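Ionotropic glutamate receptor bacterial homologue (Nostoc punctiforme, PDB 2PYY) binds L-glutamate as the ligand-binding core of a bacterial ionotropic glutamate receptor homologue, probably to control opening of its ion channel. Local coordinates at residues B[55-59]-B[60-64]; B[188-191]-B[192-196]. All coordinates share one frame; numbering follows the deposited sequence.

In the fold
Contact 1 (55-59 with 60-64) comes first along the chain and joins helix 50-58 to strand 64-66; contact 2 (188-191 with 192-196) follows much later and joins strand 175-190 to helix 197-209. Their centres are about 10 Å apart, on the same side of the chain's centre, and they touch: Leu64 CB lies 3.6 Å from Leu190 CD2, and Leu64 CD1 lies 3.8 Å from Ile188 CG2. A backbone hydrogen bond between Ile189 and Gly65 ties the two strands. Both turns therefore belong to the same lobe of the periplasmic-binding-protein fold, built there from chain regions far apart in sequence.

Contact 1: residues B[55-59]-B[60-64]; sequences SAIKD and NKVNL
Ile57 and Val62 pack where helix 50-58 ends and the chain turns back toward strand 64-66. Their side chains cross at about a right angle. Placing CG1 beside the backbone N (chi1 -71°) and bending again at chi2 (-72°) swings Ile57 CD1 back to the loop although CB points away from it. There CD1 lies 3.3 Å from both Val62 CG2 and Leu64 CA, unusually close for carbon pairs and a sign of tight packing. Ala56 CB adds a looser 4.0 Å contact to Val62 CG2, and Ile45 and Tyr47 of strand 42-47 cover Val62 further.

The turn itself is a Schellman motif. Asn60, at positive phi (51°), is its C-prime residue: Lys61 N donates to Ala56 O at 2.7 Å, nearly in line with the carbonyl bond, while Asn60 N reaches Ile57 O at 3.0 Å from above the carbonyl plane. A water donates to both Ile57 O and Val62 O, bridging helix end and loop.

On the solvent side, Asp59, Asn60 and Lys61 are exposed. Here the side chains are loosely held, Asn60 ND2 making a weak, 3.4 Å bond to Ile57 O, though the backbone N-H groups of Asn60 and Lys61 are firmly bonded. Ala56 O thus receives Lys61 N and, weakly, Val62 N, and Ile57 O receives Asn60 N and the water, which implies a helix terminus fixed mainly by backbone bonds and an apolar inner side.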
loop_
_atom_site.group_PDB
_atom_site.type_symbol
_atom_site.label_atom_id
_atom_site.label_comp_id
_atom_site.label_asym_id
_atom_site.label_seq_id
_atom_site.Cartn_x
_atom_site.Cartn_y
_atom_site.Cartn_z
ATOM N N SER B 55 7.510 -13.319 -2.761
ATOM C CA SER B 55 7.713 -14.664 -2.230
ATOM C C SER B 55 9.165 -15.136 -2.363
ATOM O O SER B 55 9.667 -15.849 -1.487
ATOM C CB SER B 55 6.749 -15.664 -2.892
ATOM O OG SER B 55 6.755 -15.557 -4.309
ATOM N N ALA B 56 9.843 -14.740 -3.439
ATOM C CA ALA B 56 11.249 -15.114 -3.633
ATOM C C ALA B 56 12.085 -14.511 -2.498
ATOM O O ALA B 56 13.033 -15.132 -1.998
ATOM C CB ALA B 56 11.764 -14.610 -4.981
ATOM N N ILE B 57 11.727 -13.291 -2.113
ATOM C CA ILE B 57 12.385 -12.595 -1.010
ATOM C C ILE B 57 12.073 -13.356 0.285
ATOM O O ILE B 57 12.971 -13.692 1.053
ATOM C CB ILE B 57 11.849 -11.145 -0.853
ATOM C CG1 ILE B 57 12.330 -10.264 -2.009
ATOM C CG2 ILE B 57 12.320 -10.552 0.482
ATOM C CD1 ILE B 57 13.799 -9.917 -1.962
ATOM N N LYS B 58 10.789 -13.622 0.507
ATOM C CA LYS B 58 10.329 -14.327 1.696
ATOM C C LYS B 58 11.015 -15.679 1.893
ATOM O O LYS B 58 11.453 -15.991 2.993
ATOM C CB LYS B 58 8.820 -14.523 1.612
ATOM C CG LYS B 58 8.201 -15.095 2.854
ATOM C CD LYS B 58 6.702 -14.834 2.868
ATOM C CE LYS B 58 6.035 -15.579 4.015
ATOM N NZ LYS B 58 6.227 -17.050 3.830
ATOM N N ASP B 59 11.120 -16.464 0.825
ATOM C CA ASP B 59 11.734 -17.777 0.913
ATOM C C ASP B 59 13.255 -17.756 0.732
ATOM O O ASP B 59 13.867 -18.775 0.419
ATOM C CB ASP B 59 11.096 -18.718 -0.113
ATOM C CG ASP B 59 9.566 -18.744 -0.028
ATOM O OD1 ASP B 59 9.007 -18.532 1.069
ATOM O OD2 ASP B 59 8.928 -18.990 -1.071
ATOM N N ASN B 60 13.855 -16.586 0.937
ATOM C CA ASN B 60 15.300 -16.408 0.807
ATOM C C ASN B 60 15.892 -16.934 -0.510
ATOM O O ASN B 60 16.964 -17.547 -0.509
ATOM C CB ASN B 60 16.024 -17.064 1.998
ATOM C CG ASN B 60 15.677 -16.407 3.342
ATOM O OD1 ASN B 60 16.243 -16.755 4.392
ATOM N ND2 ASN B 60 14.747 -15.450 3.312
ATOM N N LYS B 61 15.205 -16.695 -1.628
ATOM C CA LYS B 61 15.694 -17.130 -2.937
ATOM C C LYS B 61 16.459 -15.990 -3.608
ATOM O O LYS B 61 17.152 -16.194 -4.602
ATOM C CB LYS B 61 14.531 -17.565 -3.837
ATOM C CG LYS B 61 13.976 -18.951 -3.551
ATOM C CD LYS B 61 12.589 -19.139 -4.163
ATOM C CE LYS B 61 12.594 -19.005 -5.678
ATOM N NZ LYS B 61 13.439 -20.055 -6.321
ATOM N N VAL B 62 16.303 -14.780 -3.077
ATOM C CA VAL B 62 17.009 -13.608 -3.595
ATOM C C VAL B 62 17.342 -12.720 -2.409
ATOM O O VAL B 62 16.749 -12.865 -1.336
ATOM C CB VAL B 62 16.153 -12.771 -4.585
ATOM C CG1 VAL B 62 15.900 -13.555 -5.849
ATOM C CG2 VAL B 62 14.847 -12.355 -3.926
ATOM N N ASN B 63 18.263 -11.784 -2.600
ATOM C CA ASN B 63 18.662 -10.909 -1.506
ATOM C C ASN B 63 17.861 -9.624 -1.395
ATOM O O ASN B 63 17.839 -8.994 -0.340
ATOM C CB ASN B 63 20.150 -10.593 -1.639
ATOM C CG ASN B 63 21.003 -11.848 -1.666
ATOM O OD1 ASN B 63 21.169 -12.528 -0.642
ATOM N ND2 ASN B 63 21.532 -12.174 -2.841
ATOM N N LEU B 64 17.197 -9.243 -2.480
ATOM C CA LEU B 64 16.402 -8.020 -2.502
ATOM C C LEU B 64 15.730 -7.948 -3.871
ATOM O O LEU B 64 16.005 -8.759 -4.745
ATOM C CB LEU B 64 17.310 -6.804 -2.310
ATOM C CG LEU B 64 18.274 -6.677 -3.491
ATOM C CD1 LEU B 64 17.698 -5.699 -4.493
ATOM C CD2 LEU B 64 19.628 -6.219 -3.023
HETATM O O HOH W 1 15.305 -12.149 1.063
#

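Contact 2: residues B[188-191]-B[192-196]; sequences IILP and NNSPY
With chi1 at -49° in Leu190, CG sits beside the backbone N, and with chi1 at 165° in Ser194, OG lies opposite its own backbone N and beside its carbonyl carbon; these settings bring the two side chains together. Ser194 CB meets Leu190 CB at 4.0 Å, and Ser194 OG comes to 4.0 Å from Leu190 CD2. From the same position OG accepts a hydrogen bond from Tyr196 N at 3.2 Å. The bond is fairly straight, which supports it as a capping bond, made just before the turn that leads into helix 197-209.

Pro191 supplies the other wall: its CG is 3.9 Å from Ser194 CB, at ordinary van der Waals distance. Its carbonyl opens a type II beta turn from Pro191 to Ser194, with Asn192 and Asn193 at the corners and Asn193 at positive phi. The direct closing bond, Ser194 N to Pro191 O, is weak, at 3.2 Å and with an N-H...O angle of only 130°. A water reinforces it, donating to Pro191 O and accepting from Ser194 N, each at 2.8 Å.

Beyond the turn, Leu190 packs on Arg197 and Ile200 of helix 197-209, linking sheet and helix, while Asn192 packs against Lys198 of the second subunit. The chemistry implies a division of labour within Ser194: its backbone N-H makes a weak direct bond to Pro191 O and also donates to a water that bridges back to that oxygen, its CB fills the angle between Leu190 and Pro191, and its hydroxyl engages an N-H at the approach to the helix.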
loop_
_atom_site.group_PDB
_atom_site.type_symbol
_atom_site.label_atom_id
_atom_site.label_comp_id
_atom_site.label_asym_id
_atom_site.label_seq_id
_atom_site.Cartn_x
_atom_site.Cartn_y
_atom_site.Cartn_z
ATOM N N ILE B 188 13.120 -0.237 -2.773
ATOM C CA ILE B 188 13.794 -1.510 -3.009
ATOM C C ILE B 188 13.281 -2.351 -1.839
ATOM O O ILE B 188 13.293 -1.891 -0.687
ATOM C CB ILE B 188 15.348 -1.330 -2.967
ATOM C CG1 ILE B 188 15.795 -0.562 -4.222
ATOM C CG2 ILE B 188 16.059 -2.692 -2.909
ATOM C CD1 ILE B 188 17.258 -0.038 -4.192
ATOM N N ILE B 189 12.763 -3.544 -2.125
ATOM C CA ILE B 189 12.239 -4.389 -1.055
ATOM C C ILE B 189 13.357 -5.323 -0.611
ATOM O O ILE B 189 14.081 -5.872 -1.443
ATOM C CB ILE B 189 10.970 -5.178 -1.537
ATOM C CG1 ILE B 189 10.237 -5.799 -0.345
ATOM C CG2 ILE B 189 11.367 -6.230 -2.575
ATOM C CD1 ILE B 189 8.797 -6.199 -0.651
ATOM N N LEU B 190 13.484 -5.484 0.702
ATOM C CA LEU B 190 14.536 -6.296 1.289
ATOM C C LEU B 190 13.971 -7.154 2.399
ATOM O O LEU B 190 12.895 -6.867 2.922
ATOM C CB LEU B 190 15.588 -5.373 1.913
ATOM C CG LEU B 190 16.097 -4.223 1.062
ATOM C CD1 LEU B 190 16.184 -2.947 1.885
ATOM C CD2 LEU B 190 17.432 -4.605 0.483
ATOM N N PRO B 191 14.690 -8.223 2.773
ATOM C CA PRO B 191 14.199 -9.072 3.856
ATOM C C PRO B 191 14.454 -8.315 5.162
ATOM O O PRO B 191 15.281 -7.406 5.193
ATOM C CB PRO B 191 15.061 -10.325 3.727
ATOM C CG PRO B 191 16.338 -9.805 3.132
ATOM C CD PRO B 191 15.847 -8.834 2.098
ATOM N N ASN B 192 13.737 -8.666 6.222
ATOM C CA ASN B 192 13.942 -7.997 7.504
ATOM C C ASN B 192 15.382 -8.141 7.962
ATOM O O ASN B 192 16.023 -9.150 7.678
ATOM C CB ASN B 192 13.053 -8.595 8.587
ATOM C CG ASN B 192 11.595 -8.264 8.389
ATOM O OD1 ASN B 192 11.240 -7.142 8.007
ATOM N ND2 ASN B 192 10.732 -9.241 8.655
ATOM N N ASN B 193 15.885 -7.135 8.671
ATOM C CA ASN B 193 17.246 -7.169 9.198
ATOM C C ASN B 193 18.320 -7.292 8.130
ATOM O O ASN B 193 19.428 -7.750 8.410
ATOM C CB ASN B 193 17.397 -8.343 10.170
ATOM C CG ASN B 193 16.476 -8.233 11.359
ATOM O OD1 ASN B 193 15.987 -9.242 11.875
ATOM N ND2 ASN B 193 16.239 -7.008 11.812
ATOM N N SER B 194 17.998 -6.903 6.903
ATOM C CA SER B 194 18.969 -6.993 5.828
ATOM C C SER B 194 20.107 -6.016 6.063
ATOM O O SER B 194 19.884 -4.835 6.334
ATOM C CB SER B 194 18.316 -6.687 4.483
ATOM O OG SER B 194 19.306 -6.434 3.502
ATOM N N PRO B 195 21.348 -6.504 5.981
ATOM C CA PRO B 195 22.523 -5.653 6.182
ATOM C C PRO B 195 22.796 -4.736 4.993
ATOM O O PRO B 195 23.699 -3.913 5.049
ATOM C CB PRO B 195 23.642 -6.666 6.399
ATOM C CG PRO B 195 23.206 -7.813 5.530
ATOM C CD PRO B 195 21.740 -7.921 5.877
ATOM N N TYR B 196 22.016 -4.874 3.921
ATOM C CA TYR B 196 22.208 -4.036 2.738
ATOM C C TYR B 196 21.329 -2.785 2.730
ATOM O O TYR B 196 21.545 -1.867 1.933
ATOM C CB TYR B 196 21.959 -4.854 1.467
ATOM C CG TYR B 196 22.944 -5.999 1.305
ATOM C CD1 TYR B 196 22.535 -7.330 1.448
ATOM C CD2 TYR B 196 24.300 -5.747 1.068
ATOM C CE1 TYR B 196 23.457 -8.380 1.364
ATOM C CE2 TYR B 196 25.228 -6.787 0.983
ATOM C CZ TYR B 196 24.804 -8.095 1.133
ATOM O OH TYR B 196 25.732 -9.108 1.074
HETATM O O HOH W 2 16.277 -4.925 5.999
#